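Local structure of inactive glucansucrase (Lactobacillus reuteri, 5JBD) at residues 194-199 with 842-847; 210-215 with 836-841; 232-237 with 768-773; 340-345 with 383-388. The protein is a glycoside hydrolase family 70 member, named an inactive glucansucrase, that combines a TIM barrel with an antiparallel sheet and binds a calcium ion. All coordinates share one frame; numbering follows the deposited sequence.

In the fold
The contacts are nested along the chain: contact 4 lies inside the loop closed by contact 3, which lies inside contact 2 and then contact 1. Contact 1 pairs strands 193-197 and 841-845 of the six-stranded antiparallel sheet. Contact 2, centred about 10 Å from it, joins loops beyond the ends of these strands, and contact 3, about 14 Å from contact 1 between centres, joins two loops of the same sheet beside the calcium ion. Contact 4 stands apart, about 33 Å from contact 1 between centres, in the parallel sheet of the TIM barrel. The antiparallel sheet thus unites distant parts of the sequence, with all eight barrel strands falling between strands 193-197 and 841-845.

Contact 1 (194-199 with 842-847); sequences VIFVNN and NGTSLQ
Val194 and Thr844 form an antiparallel hydrogen-bonded pair, with Val194 N to Thr844 O at 2.9 Å and Thr844 N to Val194 O at 3.0 Å, while the short strand axes run at 150° to each other. One step further on, Phe196 N donates to Asn842 O at 3.0 Å, and Ile195 faces Gly843 as the non-hydrogen-bonded pair between the two.

The phenyl ring of Phe196 lies flat against the glycine backbone. Gly843 CA stands 3.6 Å from the Phe196 ring centroid and only 4° off the normal, a well-centred CH-pi contact. Thr844 CG2 approaches the same ring obliquely, 3.9 Å from Phe196 CE1, and its other flank meets Val194 CG1 at 4.0 Å, the two side chains running side by side. The torsion that sets Thr844 OG1 anti to the backbone N (chi1 177°) puts CG2 between that N and the carbonyl carbon, facing Phe196 and Val194. The hydroxyl donates to Ser845 O at 2.8 Å and accepts from Gln847 NE2 at 3.1 Å, with Gly241 O a weak further partner. Val194 CG2 also packs on Leu846 CD2.

Val762 and Val764 of strand 758-767 also touch Phe196, so the ring spans two interfaces of one antiparallel sheet. Backbone bonds set the pairing at the middle of the sheet, while the threonine divides its work, methyl to the apolar packing and hydroxyl to the turn that follows the strand.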
loop_
_atom_site.group_PDB
_atom_site.type_symbol
_atom_site.label_atom_id
_atom_site.label_comp_id
_atom_site.label_asym_id
_atom_site.label_seq_id
_atom_site.Cartn_x
_atom_site.Cartn_y
_atom_site.Cartn_z
ATOM N N VAL A 194 8.566 -10.879 11.368
ATOM C CA VAL A 194 9.834 -11.345 11.819
ATOM C C VAL A 194 10.870 -10.271 11.442
ATOM O O VAL A 194 10.784 -9.673 10.372
ATOM C CB VAL A 194 10.019 -12.739 11.156
ATOM C CG1 VAL A 194 11.176 -12.796 10.187
ATOM C CG2 VAL A 194 9.943 -13.861 12.187
ATOM N N ILE A 195 11.833 -10.009 12.314
ATOM C CA ILE A 195 12.974 -9.128 11.965
ATOM C C ILE A 195 14.195 -9.948 11.559
ATOM O O ILE A 195 14.364 -11.072 12.021
ATOM C CB ILE A 195 13.388 -8.166 13.104
ATOM C CG1 ILE A 195 13.775 -8.915 14.391
ATOM C CG2 ILE A 195 12.263 -7.166 13.378
ATOM C CD1 ILE A 195 14.322 -8.006 15.489
ATOM N N PHE A 196 15.043 -9.369 10.714
ATOM C CA PHE A 196 16.337 -9.962 10.357
ATOM C C PHE A 196 17.408 -9.394 11.284
ATOM O O PHE A 196 17.559 -8.159 11.392
ATOM C CB PHE A 196 16.712 -9.641 8.906
ATOM C CG PHE A 196 15.703 -10.092 7.881
ATOM C CD1 PHE A 196 14.837 -11.154 8.112
ATOM C CD2 PHE A 196 15.638 -9.448 6.657
ATOM C CE1 PHE A 196 13.937 -11.557 7.151
ATOM C CE2 PHE A 196 14.735 -9.852 5.681
ATOM C CZ PHE A 196 13.880 -10.905 5.933
ATOM N N VAL A 197 18.137 -10.291 11.955
ATOM C CA VAL A 197 19.168 -9.898 12.929
ATOM C C VAL A 197 20.528 -10.424 12.521
ATOM O O VAL A 197 20.627 -11.359 11.711
ATOM C CB VAL A 197 18.853 -10.358 14.376
ATOM C CG1 VAL A 197 17.477 -9.852 14.825
ATOM C CG2 VAL A 197 18.986 -11.868 14.555
ATOM N N ASN A 198 21.563 -9.815 13.089
ATOM C CA ASN A 198 22.943 -10.194 12.808
ATOM C C ASN A 198 23.282 -11.545 13.427
ATOM O O ASN A 198 22.810 -11.888 14.509
ATOM C CB ASN A 198 23.937 -9.128 13.302
ATOM C CG ASN A 198 23.905 -7.858 12.469
ATOM O OD1 ASN A 198 23.240 -7.784 11.435
ATOM N ND2 ASN A 198 24.623 -6.838 12.927
ATOM N N ASN A 199 24.094 -12.310 12.710
ATOM C CA ASN A 199 24.521 -13.616 13.178
ATOM C C ASN A 199 25.811 -14.036 12.473
ATOM O O ASN A 199 25.779 -14.607 11.370
ATOM C CB ASN A 199 23.418 -14.663 12.974
ATOM C CG ASN A 199 23.816 -16.033 13.501
ATOM O OD1 ASN A 199 24.830 -16.174 14.199
ATOM N ND2 ASN A 199 23.029 -17.052 13.166
ATOM N N ASN A 842 14.846 -4.873 6.747
ATOM C CA ASN A 842 14.634 -4.922 8.196
ATOM C C ASN A 842 14.006 -6.229 8.643
ATOM O O ASN A 842 14.265 -6.685 9.758
ATOM C CB ASN A 842 13.689 -3.790 8.657
ATOM C CG ASN A 842 14.326 -2.410 8.598
ATOM O OD1 ASN A 842 13.636 -1.411 8.292
ATOM N ND2 ASN A 842 15.597 -2.321 8.908
ATOM N N GLY A 843 13.188 -6.833 7.779
ATOM C CA GLY A 843 12.446 -8.029 8.141
ATOM C C GLY A 843 11.369 -8.295 7.127
ATOM O O GLY A 843 11.366 -7.702 6.045
ATOM N N THR A 844 10.465 -9.205 7.458
ATOM C CA THR A 844 9.354 -9.543 6.575
ATOM C C THR A 844 8.146 -9.914 7.400
ATOM O O THR A 844 8.290 -10.413 8.521
ATOM C CB THR A 844 9.699 -10.712 5.605
ATOM O OG1 THR A 844 8.558 -11.049 4.797
ATOM C CG2 THR A 844 10.130 -11.952 6.368
ATOM N N SER A 845 6.955 -9.685 6.845
ATOM C CA SER A 845 5.754 -10.317 7.366
ATOM C C SER A 845 5.883 -11.832 7.185
ATOM O O SER A 845 6.648 -12.295 6.344
ATOM C CB SER A 845 4.487 -9.792 6.689
ATOM O OG SER A 845 4.586 -9.811 5.276
ATOM N N LEU A 846 5.166 -12.596 8.001
ATOM C CA LEU A 846 5.303 -14.051 7.997
ATOM C C LEU A 846 4.977 -14.569 6.598
ATOM O O LEU A 846 3.996 -14.148 5.993
ATOM C CB LEU A 846 4.393 -14.697 9.043
ATOM C CG LEU A 846 4.491 -14.204 10.491
ATOM C CD1 LEU A 846 3.575 -15.020 11.393
ATOM C CD2 LEU A 846 5.924 -14.211 11.010
ATOM N N GLN A 847 5.825 -15.456 6.065
ATOM C CA GLN A 847 5.702 -15.870 4.664
ATOM C C GLN A 847 4.975 -17.200 4.445
ATOM O O GLN A 847 4.875 -17.667 3.305
ATOM C CB GLN A 847 7.090 -15.888 4.009
ATOM C CG GLN A 847 7.713 -14.502 3.917
ATOM C CD GLN A 847 8.947 -14.457 3.034
ATOM O OE1 GLN A 847 9.445 -15.491 2.590
ATOM N NE2 GLN A 847 9.474 -13.256 2.803
#

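Contact 2 (210-215 with 836-841); sequences SYADSN and WSAKYQ
Apolar packing joins Ala212 to Ala838, whose methyl carbons CB and CB meet at 3.9 Å. Phe196 and Val762 also touch Ala838, which extends this small apolar patch toward the neighbouring sheet.

Aliphatic carbon against backbone oxygen makes up the next group, and Lys839 supplies most of it. Its CB lies 3.8 Å from Tyr211 O and 4.1 Å from Asp213 O, and further out Lys839 CD passes 4.0 Å from Tyr211 O. With chi1 at 72°, CG is wedged between the backbone N and the carbonyl carbon, a torsion that lays it over one face of the ring of Tyr840; from there the chain runs out extended, carrying the ammonium away from 210-215.

Both segments hold a short 3-10 turn, 210-212 and 838-839, closed by backbone bonds, Asp213 N to Ser210 O in one, Tyr840 N to Ser837 O and Gln841 N to Ala838 O in the other. They belong to the loops that leave strand 193-197 and enter strand 841-845, adjacent strands of one antiparallel sheet.

No direct hydrogen bond crosses between the segments, and polar contact runs through intermediaries. A water lies 2.7 Å from Ser214 OG and donates to Lys839 O at 2.8 Å; Ser214 OG is bonded to Tyr216 N as well. Arg217 NH2 binds both Ala212 O and Ala838 O, spanning the two turns.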
loop_
_atom_site.group_PDB
_atom_site.type_symbol
_atom_site.label_atom_id
_atom_site.label_comp_id
_atom_site.label_asym_id
_atom_site.label_seq_id
_atom_site.Cartn_x
_atom_site.Cartn_y
_atom_site.Cartn_z
ATOM N N SER A 210 26.162 -14.313 8.070
ATOM C CA SER A 210 26.871 -13.034 8.178
ATOM C C SER A 210 26.803 -12.171 6.915
ATOM O O SER A 210 26.901 -10.949 7.005
ATOM C CB SER A 210 28.331 -13.227 8.611
ATOM O OG SER A 210 29.059 -13.997 7.676
ATOM N N TYR A 211 26.619 -12.806 5.761
ATOM C CA TYR A 211 26.315 -12.106 4.492
ATOM C C TYR A 211 25.055 -11.201 4.601
ATOM O O TYR A 211 24.919 -10.240 3.850
ATOM C CB TYR A 211 26.165 -13.113 3.319
ATOM C CG TYR A 211 25.233 -14.252 3.681
ATOM C CD1 TYR A 211 23.855 -14.090 3.613
ATOM C CD2 TYR A 211 25.732 -15.465 4.170
ATOM C CE1 TYR A 211 22.995 -15.095 4.003
ATOM C CE2 TYR A 211 24.870 -16.478 4.575
ATOM C CZ TYR A 211 23.501 -16.281 4.488
ATOM O OH TYR A 211 22.613 -17.257 4.861
ATOM N N ALA A 212 24.133 -11.524 5.510
ATOM C CA ALA A 212 22.910 -10.704 5.742
ATOM C C ALA A 212 23.010 -9.726 6.928
ATOM O O ALA A 212 22.013 -9.075 7.280
ATOM C CB ALA A 212 21.697 -11.614 5.915
ATOM N N ASP A 213 24.194 -9.622 7.538
ATOM C CA ASP A 213 24.416 -8.693 8.636
ATOM C C ASP A 213 24.368 -7.239 8.166
ATOM O O ASP A 213 24.621 -6.938 6.989
ATOM C CB ASP A 213 25.766 -8.932 9.323
ATOM C CG ASP A 213 25.808 -10.218 10.137
ATOM O OD1 ASP A 213 24.784 -10.923 10.237
ATOM O OD2 ASP A 213 26.896 -10.527 10.677
ATOM N N SER A 214 24.008 -6.349 9.094
ATOM C CA SER A 214 23.957 -4.925 8.824
ATOM C C SER A 214 24.355 -4.127 10.071
ATOM O O SER A 214 24.048 -4.515 11.199
ATOM C CB SER A 214 22.559 -4.526 8.339
ATOM O OG SER A 214 22.404 -3.114 8.227
ATOM N N ASN A 215 25.052 -3.021 9.834
ATOM C CA ASN A 215 25.349 -2.021 10.863
ATOM C C ASN A 215 24.214 -0.988 10.993
ATOM O O ASN A 215 24.329 -0.088 11.800
ATOM C CB ASN A 215 26.652 -1.291 10.528
ATOM C CG ASN A 215 27.869 -2.189 10.628
ATOM O OD1 ASN A 215 28.724 -2.167 9.751
ATOM N ND2 ASN A 215 27.946 -3.000 11.684
ATOM N N TRP A 836 18.193 -6.917 -4.847
ATOM C CA TRP A 836 17.799 -6.821 -3.431
ATOM C C TRP A 836 18.108 -8.136 -2.725
ATOM O O TRP A 836 18.004 -9.203 -3.318
ATOM C CB TRP A 836 16.300 -6.461 -3.273
ATOM C CG TRP A 836 15.972 -5.106 -3.832
ATOM C CD1 TRP A 836 15.477 -4.827 -5.073
ATOM C CD2 TRP A 836 16.156 -3.848 -3.181
ATOM N NE1 TRP A 836 15.350 -3.471 -5.240
ATOM C CE2 TRP A 836 15.752 -2.842 -4.092
ATOM C CE3 TRP A 836 16.632 -3.471 -1.921
ATOM C CZ2 TRP A 836 15.792 -1.472 -3.768
ATOM C CZ3 TRP A 836 16.678 -2.106 -1.595
ATOM C CH2 TRP A 836 16.264 -1.127 -2.517
ATOM N N SER A 837 18.495 -8.044 -1.462
ATOM C CA SER A 837 18.666 -9.210 -0.596
ATOM C C SER A 837 18.515 -8.750 0.865
ATOM O O SER A 837 18.306 -7.558 1.114
ATOM C CB SER A 837 20.021 -9.875 -0.853
ATOM O OG SER A 837 21.086 -9.103 -0.336
ATOM N N ALA A 838 18.624 -9.684 1.816
ATOM C CA ALA A 838 18.289 -9.422 3.221
ATOM C C ALA A 838 19.124 -8.328 3.874
ATOM O O ALA A 838 18.629 -7.612 4.757
ATOM C CB ALA A 838 18.391 -10.698 4.039
ATOM N N LYS A 839 20.375 -8.178 3.440
ATOM C CA LYS A 839 21.240 -7.148 4.009
ATOM C C LYS A 839 20.676 -5.729 3.863
ATOM O O LYS A 839 21.049 -4.859 4.641
ATOM C CB LYS A 839 22.664 -7.227 3.447
ATOM C CG LYS A 839 22.839 -6.778 2.011
ATOM C CD LYS A 839 24.274 -7.047 1.562
ATOM C CE LYS A 839 24.534 -6.509 0.168
ATOM N NZ LYS A 839 25.871 -6.929 -0.345
ATOM N N TYR A 840 19.777 -5.515 2.890
ATOM C CA TYR A 840 19.097 -4.235 2.687
ATOM C C TYR A 840 17.668 -4.175 3.258
ATOM O O TYR A 840 16.905 -3.247 2.921
ATOM C CB TYR A 840 19.058 -3.905 1.183
ATOM C CG TYR A 840 20.403 -3.684 0.548
ATOM C CD1 TYR A 840 21.339 -2.821 1.126
ATOM C CD2 TYR A 840 20.753 -4.327 -0.643
ATOM C CE1 TYR A 840 22.571 -2.618 0.544
ATOM C CE2 TYR A 840 21.993 -4.129 -1.231
ATOM C CZ TYR A 840 22.895 -3.274 -0.637
ATOM O OH TYR A 840 24.132 -3.060 -1.203
ATOM N N GLN A 841 17.316 -5.125 4.129
ATOM C CA GLN A 841 15.938 -5.302 4.623
ATOM C C GLN A 841 15.908 -5.415 6.149
ATOM O O GLN A 841 16.834 -5.978 6.757
ATOM C CB GLN A 841 15.317 -6.562 3.997
ATOM C CG GLN A 841 15.196 -6.467 2.487
ATOM C CD GLN A 841 14.799 -7.777 1.822
ATOM O OE1 GLN A 841 14.162 -8.645 2.423
ATOM N NE2 GLN A 841 15.158 -7.905 0.556
HETATM O O HOH W 1 20.976 -2.480 6.062
#

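Contact 3 (232-237 with 768-773); sequences SDNSPE and NNRGMQ. With CA (calcium ion), chain C.
Arg770 and Asn234 meet over the face of the arginine guanidinium, and the path along the Arg770 side chain explains much of this contact. From CB, with CG anti to the carbonyl carbon (chi1 -57°), the chain passes Pro236, whose CB lies 4.3 Å from Arg770 CG. CD then comes within 3.4 Å of Asn234 OD1. A bend at chi3 turns the rest of the chain beneath the amide, so that Asn234 OD1 sits 3.1 Å from Arg770 CZ, above one face of the group, with the amide and guanidinium planes 42° apart. NE and NH1 are also close to this oxygen, but at poor angles; the approach is probably electrostatic, and the oxygen accepts a proper hydrogen bond from Asn231 ND2. At the tip NH1 makes a weak bond to Ser235 O at 3.3 Å and donates to a water at 3.0 Å, which in turn donates to Asn234 O.

Arg770 is set by a type I turn from Asn768 to Gly771. Asn768 OD1 accepts from Arg770 N, an Asx turn, and from Met772 N, the two arriving from opposite faces of its amide. Nearby, Pro236 CB packs 3.4 Å from Asn769 O and 3.5 Å from Asn769 ND2.

Glu237 ends the segment at the calcium ion, bound by its O and by OE2 at 2.3 Å, while OE1 accepts from Asn220 N. Asp243 on strand 242-244, Asn287 ahead of helix 291-304 and Asn751 beside strand 752-753 share the site, while 768-773 forms part of the connection from strand 758-767 to strand 784-791.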
loop_
_atom_site.group_PDB
_atom_site.type_symbol
_atom_site.label_atom_id
_atom_site.label_comp_id
_atom_site.label_asym_id
_atom_site.label_seq_id
_atom_site.Cartn_x
_atom_site.Cartn_y
_atom_site.Cartn_z
ATOM N N SER A 232 6.826 10.247 20.408
ATOM C CA SER A 232 5.470 10.673 20.758
ATOM C C SER A 232 4.420 10.183 19.749
ATOM O O SER A 232 3.252 10.025 20.120
ATOM C CB SER A 232 5.405 12.194 20.940
ATOM O OG SER A 232 5.852 12.874 19.787
ATOM N N ASP A 233 4.834 9.920 18.498
ATOM C CA ASP A 233 3.933 9.388 17.467
ATOM C C ASP A 233 3.735 7.874 17.546
ATOM O O ASP A 233 2.664 7.360 17.207
ATOM C CB ASP A 233 4.444 9.724 16.068
ATOM C CG ASP A 233 4.731 11.179 15.899
ATOM O OD1 ASP A 233 3.775 11.974 15.969
ATOM O OD2 ASP A 233 5.916 11.536 15.735
ATOM N N ASN A 234 4.783 7.168 17.955
ATOM C CA ASN A 234 4.798 5.711 17.990
ATOM C C ASN A 234 4.334 5.103 16.677
ATOM O O ASN A 234 3.517 4.181 16.685
ATOM C CB ASN A 234 3.976 5.198 19.182
ATOM C CG ASN A 234 4.248 3.741 19.498
ATOM O OD1 ASN A 234 5.410 3.302 19.546
ATOM N ND2 ASN A 234 3.183 2.978 19.719
ATOM N N SER A 235 4.871 5.601 15.559
ATOM C CA SER A 235 4.504 5.091 14.231
ATOM C C SER A 235 5.400 3.897 13.857
ATOM O O SER A 235 6.622 4.012 13.930
ATOM C CB SER A 235 4.611 6.187 13.171
ATOM O OG SER A 235 3.908 5.803 12.008
ATOM N N PRO A 236 4.802 2.756 13.461
ATOM C CA PRO A 236 5.588 1.512 13.320
ATOM C C PRO A 236 6.434 1.412 12.056
ATOM O O PRO A 236 6.067 1.945 10.997
ATOM C CB PRO A 236 4.507 0.419 13.311
ATOM C CG PRO A 236 3.314 1.090 12.714
ATOM C CD PRO A 236 3.361 2.508 13.220
ATOM N N GLU A 237 7.554 0.706 12.173
ATOM C CA GLU A 237 8.421 0.436 11.028
ATOM C C GLU A 237 7.768 -0.532 10.038
ATOM O O GLU A 237 7.937 -0.378 8.815
ATOM C CB GLU A 237 9.754 -0.159 11.491
ATOM C CG GLU A 237 10.785 -0.386 10.368
ATOM C CD GLU A 237 11.158 0.898 9.670
ATOM O OE1 GLU A 237 11.648 1.801 10.385
ATOM O OE2 GLU A 237 10.915 1.033 8.443
ATOM N N ASN A 768 6.440 -7.865 16.928
ATOM C CA ASN A 768 5.316 -7.016 16.530
ATOM C C ASN A 768 5.764 -6.060 15.409
ATOM O O ASN A 768 6.893 -6.172 14.894
ATOM C CB ASN A 768 4.746 -6.266 17.753
ATOM C CG ASN A 768 5.695 -5.221 18.330
ATOM O OD1 ASN A 768 6.713 -4.857 17.736
ATOM N ND2 ASN A 768 5.353 -4.724 19.515
ATOM N N ASN A 769 4.901 -5.110 15.054
ATOM C CA ASN A 769 5.191 -4.173 13.959
ATOM C C ASN A 769 6.250 -3.093 14.268
ATOM O O ASN A 769 6.597 -2.304 13.388
ATOM C CB ASN A 769 3.907 -3.542 13.427
ATOM C CG ASN A 769 3.192 -2.672 14.452
ATOM O OD1 ASN A 769 3.596 -2.578 15.613
ATOM N ND2 ASN A 769 2.091 -2.076 14.027
ATOM N N ARG A 770 6.758 -3.062 15.498
ATOM C CA ARG A 770 7.917 -2.233 15.841
ATOM C C ARG A 770 9.238 -3.024 15.978
ATOM O O ARG A 770 10.257 -2.472 16.380
ATOM C CB ARG A 770 7.646 -1.453 17.124
ATOM C CG ARG A 770 6.415 -0.564 17.078
ATOM C CD ARG A 770 6.308 0.282 18.353
ATOM N NE ARG A 770 7.494 1.113 18.573
ATOM C CZ ARG A 770 7.802 2.218 17.889
ATOM N NH1 ARG A 770 7.030 2.682 16.900
ATOM N NH2 ARG A 770 8.901 2.884 18.199
ATOM N N GLY A 771 9.245 -4.307 15.622
ATOM C CA GLY A 771 10.455 -5.126 15.777
ATOM C C GLY A 771 10.797 -5.502 17.215
ATOM O O GLY A 771 11.916 -5.893 17.503
ATOM N N MET A 772 9.827 -5.401 18.120
ATOM C CA MET A 772 10.003 -5.872 19.483
ATOM C C MET A 772 9.488 -7.304 19.558
ATOM O O MET A 772 8.419 -7.607 19.037
ATOM C CB MET A 772 9.237 -4.984 20.467
ATOM C CG MET A 772 9.710 -3.531 20.461
ATOM S SD MET A 772 11.466 -3.325 20.896
ATOM C CE MET A 772 12.005 -2.124 19.670
ATOM N N GLN A 773 10.246 -8.162 20.234
ATOM C CA GLN A 773 9.885 -9.562 20.348
ATOM C C GLN A 773 8.564 -9.717 21.098
ATOM O O GLN A 773 8.360 -9.060 22.130
ATOM C CB GLN A 773 10.991 -10.358 21.063
ATOM C CG GLN A 773 10.721 -11.857 21.078
ATOM C CD GLN A 773 11.863 -12.701 21.614
ATOM O OE1 GLN A 773 12.928 -12.195 21.970
ATOM N NE2 GLN A 773 11.631 -14.013 21.676
HETATM CA CA CA C . 9.259 0.272 7.025
HETATM O O HOH W 2 4.273 1.667 16.392
HETATM O O HOH W 3 10.696 0.517 5.107
#

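Contact 4 (340-345 with 383-388); sequences YMDSGE and TPNWSF
Asn385 OD1 is gripped by two groups: Thr459 OG1 binds it, and a water donates both to it at 2.8 Å and to Asp342 OD2 at 2.7 Å. The Asp342 and Asn385 side chains run side by side, with carboxylate and amide planes 83° apart. Ser369 OG also binds Asp342 OD2, and Asn385 ND2 donates to Thr383 O.

Three backbone bonds, Tyr340 N to Pro384 O (3.0 Å), Trp386 N to Tyr340 O (2.9 Å) and Asp342 N to Trp386 O (2.9 Å), make the parallel pairing of strands 340-341 and 385-388, neighbours in the TIM barrel. Helix 343-354 leaves the first of them through an inverse gamma turn centred on Asp342.

On one face Met341 lies across two aromatic rings. With CG anti to the backbone N (chi1 -168°), CG lies over the five-membered ring of the Trp386 indole as a CH-pi contact. SD follows, 3.5 Å from Trp386 CZ2 and oblique to the six-membered ring, a Met-aromatic contact. The chain bends at chi3, bringing CE to 3.7 Å from Phe388 CE1. Trp386 NE1 donates to Asn320 O, which helps orient the indole, and Phe346 stacks on Phe388.

The other face is mixed. Tyr340 packs through CB on Thr383 CG2 at 4.0 Å, and its ring lies obliquely to Asn385 CB, against helix 326-333.

Where the strands separate, a second water accepts from Phe388 N and donates to Asp342 O. Met341 thus joins Trp386 and Phe388 by sulfur and methyl contacts, while the buried polar groups of Asp342 and Asn385, beside Tyr340, are satisfied by water and neighbouring residues.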
loop_
_atom_site.group_PDB
_atom_site.type_symbol
_atom_site.label_atom_id
_atom_site.label_comp_id
_atom_site.label_asym_id
_atom_site.label_seq_id
_atom_site.Cartn_x
_atom_site.Cartn_y
_atom_site.Cartn_z
ATOM N N TYR A 340 1.274 17.580 4.082
ATOM C CA TYR A 340 0.755 16.724 5.157
ATOM C C TYR A 340 -0.642 16.189 4.778
ATOM O O TYR A 340 -1.476 16.952 4.289
ATOM C CB TYR A 340 0.674 17.541 6.491
ATOM C CG TYR A 340 -0.207 16.890 7.519
ATOM C CD1 TYR A 340 0.214 15.751 8.182
ATOM C CD2 TYR A 340 -1.481 17.395 7.819
ATOM C CE1 TYR A 340 -0.609 15.103 9.093
ATOM C CE2 TYR A 340 -2.302 16.766 8.747
ATOM C CZ TYR A 340 -1.866 15.608 9.369
ATOM O OH TYR A 340 -2.674 14.942 10.271
ATOM N N MET A 341 -0.926 14.906 5.027
ATOM C CA MET A 341 -2.282 14.355 4.759
ATOM C C MET A 341 -3.212 14.582 5.951
ATOM O O MET A 341 -3.006 14.019 7.029
ATOM C CB MET A 341 -2.232 12.854 4.423
ATOM C CG MET A 341 -3.543 12.312 3.870
ATOM S SD MET A 341 -3.432 10.677 3.106
ATOM C CE MET A 341 -4.037 9.623 4.421
ATOM N N ASP A 342 -4.238 15.407 5.756
ATOM C CA ASP A 342 -5.183 15.755 6.831
ATOM C C ASP A 342 -6.240 14.656 7.018
ATOM O O ASP A 342 -7.415 14.824 6.666
ATOM C CB ASP A 342 -5.823 17.132 6.548
ATOM C CG ASP A 342 -6.683 17.646 7.693
ATOM O OD1 ASP A 342 -6.591 17.163 8.852
ATOM O OD2 ASP A 342 -7.453 18.577 7.437
ATOM N N SER A 343 -5.809 13.535 7.593
ATOM C CA SER A 343 -6.707 12.411 7.831
ATOM C C SER A 343 -7.821 12.762 8.819
ATOM O O SER A 343 -8.918 12.199 8.742
ATOM C CB SER A 343 -5.928 11.165 8.295
ATOM O OG SER A 343 -5.355 11.317 9.573
ATOM N N GLY A 344 -7.529 13.679 9.755
ATOM C CA GLY A 344 -8.515 14.183 10.688
ATOM C C GLY A 344 -9.786 14.664 10.015
ATOM O O GLY A 344 -10.876 14.360 10.480
ATOM N N GLU A 345 -9.628 15.380 8.898
ATOM C CA GLU A 345 -10.767 15.881 8.135
ATOM C C GLU A 345 -11.614 14.747 7.575
ATOM O O GLU A 345 -12.844 14.835 7.580
ATOM C CB GLU A 345 -10.310 16.823 7.003
ATOM C CG GLU A 345 -11.402 17.324 6.058
ATOM C CD GLU A 345 -12.366 18.336 6.693
ATOM O OE1 GLU A 345 -12.060 18.867 7.776
ATOM O OE2 GLU A 345 -13.451 18.590 6.115
ATOM N N THR A 383 -0.857 24.615 8.093
ATOM C CA THR A 383 0.007 23.540 7.615
ATOM C C THR A 383 -0.399 23.124 6.197
ATOM O O THR A 383 -1.548 22.685 6.003
ATOM C CB THR A 383 -0.104 22.331 8.541
ATOM O OG1 THR A 383 0.232 22.745 9.863
ATOM C CG2 THR A 383 0.824 21.194 8.088
ATOM N N PRO A 384 0.524 23.267 5.200
ATOM C CA PRO A 384 0.228 22.825 3.825
ATOM C C PRO A 384 -0.207 21.378 3.805
ATOM O O PRO A 384 0.510 20.513 4.319
ATOM C CB PRO A 384 1.577 23.003 3.097
ATOM C CG PRO A 384 2.247 24.095 3.841
ATOM C CD PRO A 384 1.872 23.885 5.278
ATOM N N ASN A 385 -1.404 21.114 3.289
ATOM C CA ASN A 385 -2.015 19.804 3.464
ATOM C C ASN A 385 -2.883 19.398 2.281
ATOM O O ASN A 385 -3.315 20.245 1.490
ATOM C CB ASN A 385 -2.839 19.744 4.754
ATOM C CG ASN A 385 -4.107 20.557 4.671
ATOM O OD1 ASN A 385 -5.161 20.060 4.252
ATOM N ND2 ASN A 385 -4.003 21.828 5.015
ATOM N N TRP A 386 -3.101 18.091 2.167
ATOM C CA TRP A 386 -4.060 17.511 1.225
ATOM C C TRP A 386 -5.131 16.736 2.008
ATOM O O TRP A 386 -4.868 16.221 3.096
ATOM C CB TRP A 386 -3.392 16.640 0.132
ATOM C CG TRP A 386 -2.608 15.433 0.545
ATOM C CD1 TRP A 386 -1.523 15.383 1.390
ATOM C CD2 TRP A 386 -2.781 14.097 0.051
ATOM N NE1 TRP A 386 -1.043 14.096 1.476
ATOM C CE2 TRP A 386 -1.783 13.291 0.652
ATOM C CE3 TRP A 386 -3.681 13.504 -0.844
ATOM C CZ2 TRP A 386 -1.670 11.918 0.398
ATOM C CZ3 TRP A 386 -3.561 12.139 -1.105
ATOM C CH2 TRP A 386 -2.567 11.361 -0.474
ATOM N N SER A 387 -6.357 16.765 1.501
ATOM C CA SER A 387 -7.496 16.201 2.224
ATOM C C SER A 387 -8.340 15.412 1.244
ATOM O O SER A 387 -8.240 15.606 0.031
ATOM C CB SER A 387 -8.328 17.315 2.900
ATOM O OG SER A 387 -8.731 18.305 1.957
ATOM N N PHE A 388 -9.204 14.561 1.771
ATOM C CA PHE A 388 -10.011 13.690 0.931
ATOM C C PHE A 388 -11.304 13.262 1.612
ATOM O O PHE A 388 -11.389 13.215 2.845
ATOM C CB PHE A 388 -9.180 12.438 0.562
ATOM C CG PHE A 388 -8.745 11.651 1.760
ATOM C CD1 PHE A 388 -7.645 12.065 2.509
ATOM C CD2 PHE A 388 -9.479 10.564 2.195
ATOM C CE1 PHE A 388 -7.253 11.372 3.643
ATOM C CE2 PHE A 388 -9.103 9.869 3.337
ATOM C CZ PHE A 388 -7.986 10.264 4.048
HETATM O O HOH W 4 -7.765 20.139 5.255
HETATM O O HOH W 5 -9.208 14.517 4.576
#